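Local atomic coordinates of beta-glucuronidase (PDB entry 6XXW), a protein that probably hydrolyses beta-D-glucuronides to release glucuronic acid, as a glycoside hydrolase of family 2. Residues T445-T450 with V463-R468; P500-E505 with F543-H548; S453-S458 with R491-L496; P364-N369 with V413-A418. All coordinates share one frame; numbering follows the deposited sequence.

Interaction 1 (T445-T450 with V463-R468)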
loop_
_atom_site.group_PDB
_atom_site.type_symbol
_atom_site.label_atom_id
_atom_site.label_comp_id
_atom_site.label_asym_id
_atom_site.label_seq_id
_atom_site.Cartn_x
_atom_site.Cartn_y
_atom_site.Cartn_z
ATOM N N THR A 445 -0.910 35.311 -19.026
ATOM C CA THR A 445 -0.122 34.204 -19.554
ATOM C C THR A 445 -1.043 33.219 -20.269
ATOM O O THR A 445 -2.272 33.367 -20.290
ATOM C CB THR A 445 0.676 33.480 -18.441
ATOM O OG1 THR A 445 1.580 32.512 -19.012
ATOM C CG2 THR A 445 -0.256 32.767 -17.500
ATOM N N ILE A 446 -0.421 32.222 -20.890
ATOM C CA ILE A 446 -1.096 31.032 -21.394
ATOM C C ILE A 446 -0.157 29.864 -21.140
ATOM O O ILE A 446 1.063 29.999 -21.291
ATOM C CB ILE A 446 -1.464 31.136 -22.892
ATOM C CG1 ILE A 446 -2.239 29.882 -23.325
ATOM C CG2 ILE A 446 -0.203 31.299 -23.786
ATOM C CD1 ILE A 446 -2.927 30.020 -24.683
ATOM N N VAL A 447 -0.703 28.727 -20.714
ATOM C CA VAL A 447 0.131 27.605 -20.292
ATOM C C VAL A 447 0.268 26.643 -21.466
ATOM O O VAL A 447 -0.732 26.154 -22.007
ATOM C CB VAL A 447 -0.426 26.911 -19.038
ATOM C CG1 VAL A 447 0.455 25.712 -18.666
ATOM C CG2 VAL A 447 -0.487 27.901 -17.861
ATOM N N GLU A 448 1.511 26.397 -21.873
ATOM C CA GLU A 448 1.830 25.756 -23.142
ATOM C C GLU A 448 2.445 24.383 -22.918
ATOM O O GLU A 448 3.275 24.214 -22.026
ATOM C CB GLU A 448 2.837 26.589 -23.940
ATOM C CG GLU A 448 2.342 27.957 -24.362
ATOM C CD GLU A 448 1.743 27.954 -25.768
ATOM O OE1 GLU A 448 1.223 26.895 -26.205
ATOM O OE2 GLU A 448 1.787 29.021 -26.436
ATOM N N ASN A 449 2.078 23.418 -23.765
ATOM C CA ASN A 449 2.916 22.240 -23.949
ATOM C C ASN A 449 3.377 22.086 -25.393
ATOM O O ASN A 449 4.174 21.188 -25.677
ATOM C CB ASN A 449 2.206 20.965 -23.454
ATOM C CG ASN A 449 1.016 20.565 -24.308
ATOM O OD1 ASN A 449 0.529 21.342 -25.129
ATOM N ND2 ASN A 449 0.529 19.341 -24.099
ATOM N N THR A 450 2.906 22.948 -26.298
ATOM C CA THR A 450 3.445 23.072 -27.651
ATOM C C THR A 450 4.950 23.340 -27.605
ATOM O O THR A 450 5.479 23.868 -26.623
ATOM C CB THR A 450 2.724 24.227 -28.385
ATOM O OG1 THR A 450 1.311 23.987 -28.406
ATOM C CG2 THR A 450 3.188 24.406 -29.841
ATOM N N VAL A 463 4.043 36.648 -19.710
ATOM C CA VAL A 463 4.912 35.671 -19.062
ATOM C C VAL A 463 4.666 34.334 -19.738
ATOM O O VAL A 463 3.516 33.990 -20.031
ATOM C CB VAL A 463 4.631 35.573 -17.544
ATOM C CG1 VAL A 463 5.461 34.445 -16.895
ATOM C CG2 VAL A 463 4.913 36.899 -16.866
ATOM N N ILE A 464 5.745 33.586 -19.999
ATOM C CA ILE A 464 5.647 32.269 -20.622
ATOM C C ILE A 464 5.508 31.213 -19.538
ATOM O O ILE A 464 6.305 31.169 -18.597
ATOM C CB ILE A 464 6.876 31.977 -21.501
ATOM C CG1 ILE A 464 7.045 33.059 -22.573
ATOM C CG2 ILE A 464 6.786 30.563 -22.106
ATOM C CD1 ILE A 464 6.380 32.769 -23.881
ATOM N N CYS A 465 4.517 30.340 -19.689
ATOM C CA CYS A 465 4.340 29.184 -18.811
ATOM C C CYS A 465 4.443 27.927 -19.670
ATOM O O CYS A 465 3.640 27.728 -20.586
ATOM C CB CYS A 465 2.987 29.243 -18.091
ATOM S SG CYS A 465 2.855 30.482 -16.774
ATOM N N VAL A 466 5.427 27.078 -19.388
ATOM C CA VAL A 466 5.660 25.875 -20.180
ATOM C C VAL A 466 5.573 24.647 -19.281
ATOM O O VAL A 466 6.153 24.620 -18.183
ATOM C CB VAL A 466 7.006 25.921 -20.930
ATOM C CG1 VAL A 466 8.179 25.998 -19.981
ATOM C CG2 VAL A 466 7.132 24.722 -21.850
ATOM N N ASN A 467 4.834 23.642 -19.752
ATOM C CA ASN A 467 4.710 22.342 -19.109
ATOM C C ASN A 467 5.689 21.388 -19.778
ATOM O O ASN A 467 5.652 21.229 -20.999
ATOM C CB ASN A 467 3.290 21.785 -19.269
ATOM C CG ASN A 467 2.223 22.654 -18.593
ATOM O OD1 ASN A 467 2.534 23.607 -17.875
ATOM N ND2 ASN A 467 0.954 22.307 -18.818
ATOM N N ARG A 468 6.547 20.730 -18.988
ATOM C CA ARG A 468 7.514 19.802 -19.572
ATOM C C ARG A 468 7.611 18.536 -18.726
ATOM O O ARG A 468 7.651 18.602 -17.491
ATOM C CB ARG A 468 8.901 20.456 -19.715
ATOM C CG ARG A 468 8.986 21.492 -20.867
ATOM C CD ARG A 468 8.682 20.815 -22.205
ATOM N NE ARG A 468 8.715 21.727 -23.361
ATOM C CZ ARG A 468 7.645 22.059 -24.078
ATOM N NH1 ARG A 468 6.450 21.591 -23.743
ATOM N NH2 ARG A 468 7.767 22.859 -25.135
HETATM O O HOH W 1 3.210 31.046 -22.442
#
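Arg-468 reaches back from the end of its strand to grip the loop that follows strand 444-448. CG stands beside the backbone N (chi1 -74°) and the chain bends at chi2, which curls the guanidinium toward two carbonyls. NH2 makes an almost straight bond to Thr-450 O (2.9 Å), an acceptor lying in the guanidinium plane. NH1 approaches Asn-449 O at 3.0 Å from above that carbonyl's plane and also bonds to Asn-467 O of its own strand. Asp-489 forms a salt bridge with NE. Asn-467 crosses Val-447 at about a right angle, its OD1 only 3.1 Å from Val-447 CG1; Ser-504 and Glu-416 hold the two ends of this amide and so fix its rotation. Nearby, Val-447 CG2 packs on Cys-465 CB at 3.7 Å. At the other end Thr-445 OG1 donates to Val-463 O (2.6 Å), again from above the carbonyl plane. Glu-448 anchors the backbone pairing, its N bonded to Cys-465 O and its O to Asn-467 N, both at 2.8 Å, while a water bridges Ile-446 O and Cys-465 N. These are neighbouring parallel strands of the TIM barrel, with Asn-449 and Thr-450 at the C-terminal end, where such barrels carry active sites.

Interaction 2 (P500-E505 with F543-H548)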
loop_
_atom_site.group_PDB
_atom_site.type_symbol
_atom_site.label_atom_id
_atom_site.label_comp_id
_atom_site.label_asym_id
_atom_site.label_seq_id
_atom_site.Cartn_x
_atom_site.Cartn_y
_atom_site.Cartn_z
ATOM N N PRO A 500 9.856 36.600 -19.100
ATOM C CA PRO A 500 10.067 35.683 -17.971
ATOM C C PRO A 500 9.351 34.369 -18.241
ATOM O O PRO A 500 8.305 34.330 -18.901
ATOM C CB PRO A 500 9.457 36.421 -16.769
ATOM C CG PRO A 500 9.134 37.823 -17.246
ATOM C CD PRO A 500 9.008 37.747 -18.733
ATOM N N ILE A 501 9.921 33.289 -17.716
ATOM C CA ILE A 501 9.412 31.939 -17.934
ATOM C C ILE A 501 9.152 31.274 -16.588
ATOM O O ILE A 501 10.016 31.275 -15.702
ATOM C CB ILE A 501 10.391 31.098 -18.774
ATOM C CG1 ILE A 501 10.644 31.770 -20.126
ATOM C CG2 ILE A 501 9.864 29.678 -18.955
ATOM C CD1 ILE A 501 11.611 31.012 -20.987
ATOM N N ILE A 502 7.964 30.705 -16.441
ATOM C CA ILE A 502 7.631 29.824 -15.327
ATOM C C ILE A 502 7.567 28.403 -15.866
ATOM O O ILE A 502 6.856 28.143 -16.845
ATOM C CB ILE A 502 6.290 30.220 -14.680
ATOM C CG1 ILE A 502 6.356 31.641 -14.113
ATOM C CG2 ILE A 502 5.874 29.174 -13.619
ATOM C CD1 ILE A 502 4.994 32.184 -13.613
ATOM N N LEU A 503 8.307 27.480 -15.241
ATOM C CA LEU A 503 8.087 26.065 -15.535
ATOM C C LEU A 503 6.799 25.703 -14.811
ATOM O O LEU A 503 6.805 25.380 -13.620
ATOM C CB LEU A 503 9.268 25.199 -15.087
ATOM C CG LEU A 503 9.177 23.711 -15.446
ATOM C CD1 LEU A 503 9.166 23.538 -16.942
ATOM C CD2 LEU A 503 10.337 22.912 -14.837
ATOM N N SER A 504 5.678 25.763 -15.541
ATOM C CA SER A 504 4.356 25.720 -14.921
ATOM C C SER A 504 3.861 24.313 -14.600
ATOM O O SER A 504 2.895 24.179 -13.834
ATOM C CB SER A 504 3.335 26.436 -15.813
ATOM O OG SER A 504 3.455 26.021 -17.162
ATOM N N GLU A 505 4.481 23.272 -15.153
ATOM C CA GLU A 505 4.164 21.901 -14.776
ATOM C C GLU A 505 5.375 21.025 -15.033
ATOM O O GLU A 505 6.063 21.183 -16.045
ATOM C CB GLU A 505 2.996 21.312 -15.567
ATOM C CG GLU A 505 1.625 21.847 -15.237
ATOM C CD GLU A 505 0.521 21.076 -15.945
ATOM O OE1 GLU A 505 0.759 19.898 -16.321
ATOM O OE2 GLU A 505 -0.585 21.642 -16.118
ATOM N N PHE A 543 16.452 33.718 -16.418
ATOM C CA PHE A 543 15.163 34.164 -16.936
ATOM C C PHE A 543 14.000 33.299 -16.454
ATOM O O PHE A 543 12.846 33.609 -16.753
ATOM C CB PHE A 543 15.190 34.206 -18.471
ATOM C CG PHE A 543 15.677 32.931 -19.119
ATOM C CD1 PHE A 543 14.826 31.843 -19.277
ATOM C CD2 PHE A 543 16.976 32.831 -19.585
ATOM C CE1 PHE A 543 15.272 30.670 -19.870
ATOM C CE2 PHE A 543 17.424 31.668 -20.186
ATOM C CZ PHE A 543 16.570 30.583 -20.328
ATOM N N VAL A 544 14.268 32.242 -15.695
ATOM C CA VAL A 544 13.212 31.416 -15.125
ATOM C C VAL A 544 12.847 32.012 -13.771
ATOM O O VAL A 544 13.696 32.129 -12.877
ATOM C CB VAL A 544 13.645 29.944 -15.005
ATOM C CG1 VAL A 544 12.639 29.148 -14.196
ATOM C CG2 VAL A 544 13.815 29.329 -16.408
ATOM N N VAL A 545 11.592 32.429 -13.637
ATOM C CA VAL A 545 11.121 33.125 -12.445
ATOM C C VAL A 545 10.173 32.268 -11.618
ATOM O O VAL A 545 9.550 32.775 -10.686
ATOM C CB VAL A 545 10.453 34.466 -12.807
ATOM C CG1 VAL A 545 11.436 35.356 -13.562
ATOM C CG2 VAL A 545 9.194 34.229 -13.654
ATOM N N GLY A 546 10.031 30.987 -11.942
ATOM C CA GLY A 546 9.106 30.162 -11.190
ATOM C C GLY A 546 9.142 28.673 -11.466
ATOM O O GLY A 546 9.491 28.232 -12.576
ATOM N N GLU A 547 8.776 27.889 -10.447
ATOM C CA GLU A 547 8.645 26.436 -10.559
ATOM C C GLU A 547 7.322 26.021 -9.923
ATOM O O GLU A 547 7.086 26.282 -8.742
ATOM C CB GLU A 547 9.833 25.700 -9.901
ATOM C CG GLU A 547 10.045 25.960 -8.389
ATOM C CD GLU A 547 11.452 25.607 -7.918
ATOM O OE1 GLU A 547 11.581 24.886 -6.902
ATOM O OE2 GLU A 547 12.435 26.052 -8.559
ATOM N N HIS A 548 6.442 25.419 -10.720
ATOM C CA HIS A 548 5.200 24.852 -10.221
ATOM C C HIS A 548 5.198 23.365 -10.552
ATOM O O HIS A 548 5.203 22.979 -11.730
ATOM C CB HIS A 548 3.978 25.560 -10.825
ATOM C CG HIS A 548 3.562 26.803 -10.091
ATOM N ND1 HIS A 548 2.380 27.466 -10.356
ATOM C CD2 HIS A 548 4.164 27.499 -9.095
ATOM C CE1 HIS A 548 2.268 28.510 -9.554
ATOM N NE2 HIS A 548 3.341 28.560 -8.783
HETATM O O HOH W 2 1.173 26.024 -12.559
#
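Ile-501 and Phe-543 run side by side, pointing the same way, and CD1 of the isoleucine meets CD1 of the ring at 3.7 Å. Val-545 provides the second apolar point. One of its methyls, CG2, touches both Pro-500 CB (3.8 Å) and Ile-502 CG1 (3.9 Å), the isoleucine crossing the valine at about a right angle. Gly-546 follows, where a beta carbon would press tightly against Ile-502 CG1. Strand 544-550 carries a beta bulge around Val-545: Ile-501 pairs with Val-544, yet Leu-503 pairs with Glu-547. The backbone bonds absorb this slip. Val-545 N meets Ile-501 O at 2.8 Å, but Leu-503 N approaches Gly-546 O at 3.0 Å from above the carbonyl plane, and regularity returns where His-548 N bonds to Leu-503 O (2.9 Å). At the polar edge a water, in the plane of the imidazole, joins His-548 ND1 to Ser-504 O, while NE2 is bonded to Ser-336. Beyond it, the carboxylate of Glu-505 is held by Tyr-469 and Arg-338. Helix 524-538 connects the two parallel strands in a beta-alpha-beta unit and packs on Leu-503 and Glu-547; helix 482-497 lies against Ile-501, and strand 463-467 borders the other edge of strand 501-505.

Interaction 3 (S453-S458 with R491-L496)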
loop_
_atom_site.group_PDB
_atom_site.type_symbol
_atom_site.label_atom_id
_atom_site.label_comp_id
_atom_site.label_asym_id
_atom_site.label_seq_id
_atom_site.Cartn_x
_atom_site.Cartn_y
_atom_site.Cartn_z
ATOM N N SER A 453 9.057 26.760 -30.836
ATOM C CA SER A 453 9.074 27.310 -32.182
ATOM C C SER A 453 7.756 27.112 -32.913
ATOM O O SER A 453 7.584 27.678 -34.000
ATOM C CB SER A 453 10.215 26.681 -32.992
ATOM O OG SER A 453 10.005 25.292 -33.165
ATOM N N GLU A 454 6.819 26.339 -32.355
ATOM C CA GLU A 454 5.567 26.081 -33.052
ATOM C C GLU A 454 4.389 26.894 -32.538
ATOM O O GLU A 454 3.434 27.095 -33.299
ATOM C CB GLU A 454 5.214 24.592 -32.986
ATOM C CG GLU A 454 6.363 23.686 -33.417
ATOM C CD GLU A 454 5.902 22.285 -33.777
ATOM O OE1 GLU A 454 5.079 21.710 -33.029
ATOM O OE2 GLU A 454 6.376 21.748 -34.799
ATOM N N THR A 455 4.406 27.365 -31.289
ATOM C CA THR A 455 3.232 28.072 -30.792
ATOM C C THR A 455 3.080 29.411 -31.511
ATOM O O THR A 455 4.042 30.164 -31.666
ATOM C CB THR A 455 3.275 28.292 -29.273
ATOM O OG1 THR A 455 2.235 29.215 -28.917
ATOM C CG2 THR A 455 4.633 28.833 -28.791
ATOM N N LYS A 456 1.865 29.701 -31.953
ATOM C CA LYS A 456 1.560 30.981 -32.565
ATOM C C LYS A 456 0.927 31.955 -31.581
ATOM O O LYS A 456 0.418 32.996 -32.002
ATOM C CB LYS A 456 0.641 30.767 -33.768
ATOM C CG LYS A 456 1.296 29.987 -34.920
ATOM C CD LYS A 456 0.262 29.527 -35.918
ATOM C CE LYS A 456 0.916 28.813 -37.093
ATOM N NZ LYS A 456 1.849 29.725 -37.810
ATOM N N VAL A 457 0.949 31.647 -30.276
ATOM C CA VAL A 457 0.164 32.384 -29.295
ATOM C C VAL A 457 1.023 32.991 -28.187
ATOM O O VAL A 457 0.713 34.080 -27.693
ATOM C CB VAL A 457 -0.946 31.489 -28.702
ATOM C CG1 VAL A 457 -1.674 32.203 -27.556
ATOM C CG2 VAL A 457 -1.921 31.075 -29.811
ATOM N N SER A 458 2.098 32.306 -27.765
ATOM C CA SER A 458 2.880 32.782 -26.618
ATOM C C SER A 458 3.521 34.143 -26.865
ATOM O O SER A 458 3.813 34.861 -25.899
ATOM C CB SER A 458 3.964 31.764 -26.240
ATOM O OG SER A 458 3.430 30.724 -25.418
ATOM N N ARG A 491 16.064 27.596 -22.998
ATOM C CA ARG A 491 16.837 28.644 -23.664
ATOM C C ARG A 491 16.198 29.047 -24.985
ATOM O O ARG A 491 16.274 30.216 -25.385
ATOM C CB ARG A 491 18.277 28.190 -23.897
ATOM C CG ARG A 491 19.090 28.049 -22.602
ATOM C CD ARG A 491 20.585 27.892 -22.903
ATOM N NE ARG A 491 21.368 27.797 -21.672
ATOM C CZ ARG A 491 21.749 28.846 -20.946
ATOM N NH1 ARG A 491 21.435 30.074 -21.331
ATOM N NH2 ARG A 491 22.455 28.668 -19.841
ATOM N N GLU A 492 15.562 28.103 -25.679
ATOM C CA GLU A 492 14.889 28.473 -26.918
ATOM C C GLU A 492 13.631 29.294 -26.648
ATOM O O GLU A 492 13.313 30.209 -27.415
ATOM C CB GLU A 492 14.553 27.235 -27.750
ATOM C CG GLU A 492 14.195 27.599 -29.197
ATOM C CD GLU A 492 13.542 26.462 -29.955
ATOM O OE1 GLU A 492 13.182 25.458 -29.310
ATOM O OE2 GLU A 492 13.391 26.570 -31.194
ATOM N N TRP A 493 12.884 28.982 -25.581
ATOM C CA TRP A 493 11.758 29.848 -25.241
ATOM C C TRP A 493 12.224 31.277 -24.996
ATOM O O TRP A 493 11.578 32.239 -25.441
ATOM C CB TRP A 493 11.015 29.328 -24.011
ATOM C CG TRP A 493 10.134 28.145 -24.274
ATOM C CD1 TRP A 493 10.470 26.833 -24.107
ATOM C CD2 TRP A 493 8.772 28.155 -24.745
ATOM N NE1 TRP A 493 9.403 26.025 -24.432
ATOM C CE2 TRP A 493 8.353 26.809 -24.836
ATOM C CE3 TRP A 493 7.870 29.170 -25.100
ATOM C CZ2 TRP A 493 7.073 26.447 -25.260
ATOM C CZ3 TRP A 493 6.585 28.807 -25.522
ATOM C CH2 TRP A 493 6.202 27.459 -25.596
ATOM N N TYR A 494 13.331 31.443 -24.268
ATOM C CA TYR A 494 13.751 32.798 -23.942
ATOM C C TYR A 494 14.314 33.510 -25.163
ATOM O O TYR A 494 14.086 34.712 -25.345
ATOM C CB TYR A 494 14.784 32.814 -22.820
ATOM C CG TYR A 494 15.062 34.237 -22.397
ATOM C CD1 TYR A 494 14.057 35.009 -21.823
ATOM C CD2 TYR A 494 16.301 34.826 -22.618
ATOM C CE1 TYR A 494 14.282 36.326 -21.458
ATOM C CE2 TYR A 494 16.543 36.137 -22.245
ATOM C CZ TYR A 494 15.526 36.881 -21.670
ATOM O OH TYR A 494 15.750 38.185 -21.297
ATOM N N GLU A 495 15.054 32.781 -25.996
ATOM C CA GLU A 495 15.643 33.368 -27.196
ATOM C C GLU A 495 14.567 33.840 -28.168
ATOM O O GLU A 495 14.732 34.870 -28.833
ATOM C CB GLU A 495 16.568 32.345 -27.859
ATOM C CG GLU A 495 17.109 32.729 -29.235
ATOM C CD GLU A 495 17.866 34.056 -29.239
ATOM O OE1 GLU A 495 17.720 34.824 -30.217
ATOM O OE2 GLU A 495 18.610 34.330 -28.272
ATOM N N LEU A 496 13.453 33.108 -28.259
ATOM C CA LEU A 496 12.394 33.496 -29.184
ATOM C C LEU A 496 11.529 34.627 -28.640
ATOM O O LEU A 496 11.073 35.476 -29.411
ATOM C CB LEU A 496 11.505 32.297 -29.518
ATOM C CG LEU A 496 12.178 31.214 -30.366
ATOM C CD1 LEU A 496 11.301 29.966 -30.455
ATOM C CD2 LEU A 496 12.499 31.765 -31.744
#
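Trp-493 drives the six-membered end of its indole against Thr-455 and Ser-458, and this is the tight half of the contact. The side chains of Thr-455 and Trp-493 cross at about a right angle, with CG2 of the threonine 3.8 Å from CZ3, while Ser-458 OG comes up at the ring edge, 3.7 Å from the same carbon. Both side chains do double duty. Thr-455 has OG1 opposite its own backbone N (chi1 169°), a setting that turns the hydroxyl back into the loop, where it accepts from Val-457 N at 3.1 Å in an ST turn, and presents the methyl to the indole. Both hydroxyls also bond to the buried carboxylate of Glu-448. With an alanine here, methyl and hydroxyl both go, which would probably open a gap beside the indole, unlatch the turn and leave Glu-448 with one partner fewer.

The outer half is looser. Ser-453 CB lies 3.7 Å from Glu-492 OE2, and Leu-496 CD1 brushes Ser-453 CA at 3.9 Å. No hydrogen bond spans the two segments; instead Glu-492 forms a salt bridge with Lys-451, earlier in the same loop, and Leu-496 faces solvent and a crystal neighbour. The arrangement exemplifies beta/alpha-barrel packing, in which the loop leaving one strand leans on the outer helix that follows the next.

Interaction 4 (P364-N369 with V413-A418)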
loop_
_atom_site.group_PDB
_atom_site.type_symbol
_atom_site.label_atom_id
_atom_site.label_comp_id
_atom_site.label_asym_id
_atom_site.label_seq_id
_atom_site.Cartn_x
_atom_site.Cartn_y
_atom_site.Cartn_z
ATOM N N PRO A 364 -11.307 28.166 -17.918
ATOM C CA PRO A 364 -11.469 26.719 -18.142
ATOM C C PRO A 364 -11.211 26.249 -19.568
ATOM O O PRO A 364 -11.814 25.256 -19.998
ATOM C CB PRO A 364 -12.937 26.465 -17.757
ATOM C CG PRO A 364 -13.507 27.773 -17.366
ATOM C CD PRO A 364 -12.605 28.852 -17.819
ATOM N N ALA A 365 -10.326 26.929 -20.303
ATOM C CA ALA A 365 -10.000 26.561 -21.683
ATOM C C ALA A 365 -8.912 25.483 -21.690
ATOM O O ALA A 365 -7.771 25.678 -22.116
ATOM C CB ALA A 365 -9.579 27.790 -22.481
ATOM N N VAL A 366 -9.303 24.315 -21.203
ATOM C CA VAL A 366 -8.449 23.139 -21.142
ATOM C C VAL A 366 -9.156 22.045 -21.927
ATOM O O VAL A 366 -10.388 21.987 -21.966
ATOM C CB VAL A 366 -8.174 22.717 -19.674
ATOM C CG1 VAL A 366 -9.487 22.456 -18.921
ATOM C CG2 VAL A 366 -7.229 21.489 -19.606
ATOM N N GLY A 367 -8.376 21.186 -22.576
ATOM C CA GLY A 367 -8.949 20.194 -23.454
ATOM C C GLY A 367 -9.090 20.629 -24.894
ATOM O O GLY A 367 -9.705 19.902 -25.685
ATOM N N LEU A 368 -8.545 21.791 -25.256
ATOM C CA LEU A 368 -8.595 22.284 -26.631
ATOM C C LEU A 368 -7.428 21.701 -27.428
ATOM O O LEU A 368 -6.592 22.396 -28.004
ATOM C CB LEU A 368 -8.583 23.808 -26.651
ATOM C CG LEU A 368 -9.907 24.515 -26.344
ATOM C CD1 LEU A 368 -10.282 24.378 -24.887
ATOM C CD2 LEU A 368 -9.812 25.998 -26.732
ATOM N N ASN A 369 -7.396 20.373 -27.454
ATOM C CA ASN A 369 -6.257 19.671 -28.022
ATOM C C ASN A 369 -6.618 18.207 -28.183
ATOM O O ASN A 369 -7.073 17.566 -27.230
ATOM C CB ASN A 369 -5.026 19.834 -27.121
ATOM C CG ASN A 369 -3.719 19.735 -27.881
ATOM O OD1 ASN A 369 -2.746 20.413 -27.541
ATOM N ND2 ASN A 369 -3.677 18.878 -28.885
ATOM N N VAL A 413 -5.093 32.319 -19.727
ATOM C CA VAL A 413 -6.241 32.220 -20.625
ATOM C C VAL A 413 -6.525 30.791 -21.092
ATOM O O VAL A 413 -7.642 30.523 -21.566
ATOM C CB VAL A 413 -6.097 33.146 -21.855
ATOM C CG1 VAL A 413 -6.005 34.624 -21.423
ATOM C CG2 VAL A 413 -4.917 32.751 -22.719
ATOM N N ALA A 414 -5.576 29.863 -20.948
ATOM C CA ALA A 414 -5.778 28.489 -21.405
ATOM C C ALA A 414 -4.657 27.596 -20.884
ATOM O O ALA A 414 -3.610 28.071 -20.436
ATOM C CB ALA A 414 -5.845 28.398 -22.936
ATOM N N ASN A 415 -4.883 26.286 -20.979
ATOM C CA ASN A 415 -3.883 25.283 -20.615
ATOM C C ASN A 415 -3.749 24.269 -21.738
ATOM O O ASN A 415 -4.699 23.537 -22.029
ATOM C CB ASN A 415 -4.256 24.558 -19.323
ATOM C CG ASN A 415 -3.226 23.513 -18.925
ATOM O OD1 ASN A 415 -2.212 23.835 -18.300
ATOM N ND2 ASN A 415 -3.475 22.249 -19.294
ATOM N N GLU A 416 -2.563 24.210 -22.347
ATOM C CA GLU A 416 -2.222 23.170 -23.322
ATOM C C GLU A 416 -3.225 23.101 -24.469
ATOM O O GLU A 416 -3.651 22.019 -24.880
ATOM C CB GLU A 416 -2.088 21.804 -22.639
ATOM C CG GLU A 416 -0.973 21.730 -21.576
ATOM C CD GLU A 416 -0.718 20.309 -21.088
ATOM O OE1 GLU A 416 -1.634 19.459 -21.184
ATOM O OE2 GLU A 416 0.406 20.040 -20.614
ATOM N N ALA A 417 -3.609 24.263 -24.993
ATOM C CA ALA A 417 -4.367 24.292 -26.235
ATOM C C ALA A 417 -3.460 23.957 -27.424
ATOM O O ALA A 417 -2.230 23.977 -27.334
ATOM C CB ALA A 417 -5.015 25.663 -26.438
ATOM N N ALA A 418 -4.088 23.680 -28.570
ATOM C CA ALA A 418 -3.348 23.360 -29.801
ATOM C C ALA A 418 -2.904 24.654 -30.490
ATOM O O ALA A 418 -3.354 25.018 -31.581
ATOM C CB ALA A 418 -4.188 22.489 -30.725
HETATM O O HOH W 3 -6.652 23.820 -23.886
HETATM O O HOH W 4 -5.524 20.331 -23.356
#
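Ala-365 and Leu-368 supply the two carbonyls through which this loop is bonded to the segment beside it. Asn-415 N gives a nearly straight bond to Ala-365 O (3.2 Å), arriving from above the carbonyl plane, and Ala-418 N bonds to Leu-368 O at 2.9 Å. Each accepting residue is the centre of an inverse gamma turn. Between these two direct bonds water bridges the segments: one molecule links Ala-365 O, Leu-368 N and Asn-415 O, another joins Gly-367 N to Glu-416 O.

Apolar contacts are small, with Ala-365 CB and Ala-414 CB 3.8 Å apart and CB of Leu-368 and of Ala-417 at 4.0 Å. Val-366 runs alongside Asn-415, its CG2 3.8 Å from ND2. The backbone places Asn-369 CB 3.4 Å from Glu-416 O, and chi1 (-153°, CG opposite the backbone N) lays the amide against Ala-418 CB, 4.0 Å from CG. A glycine in its place would probably uncover that methyl and open a gap beside Glu-416.

Asn-415 (OD1 bonded to Arg-338) and Glu-416 (OE2 to Asn-467) also bind Tris, probably from the crystallisation liquor, which may mark a pocket at the C-terminal end of the barrel strands, where TIM-barrel enzymes carry active sites.

In the fold
Interactions 1 and 2 are buried strand pairings in one barrel sheet, and they share a seam, because strands 463-467 and 501-505 are direct neighbours. Interaction 4 is also buried but lies where regular pairing gives way to loops, and water replaces part of the backbone bonding. Its Glu-416 reaches interaction 1 through Asn-467, which also meets Ser-504 of interaction 2, so polar side chains knit the three together near the Tris site. Interaction 3 differs: farther from the chain centre and partly exposed, it depends on side-chain packing without a cross-segment hydrogen bond. Glu-448 nevertheless couples it to interaction 1, and Tyr-494 stacks on Phe-543 of interaction 2.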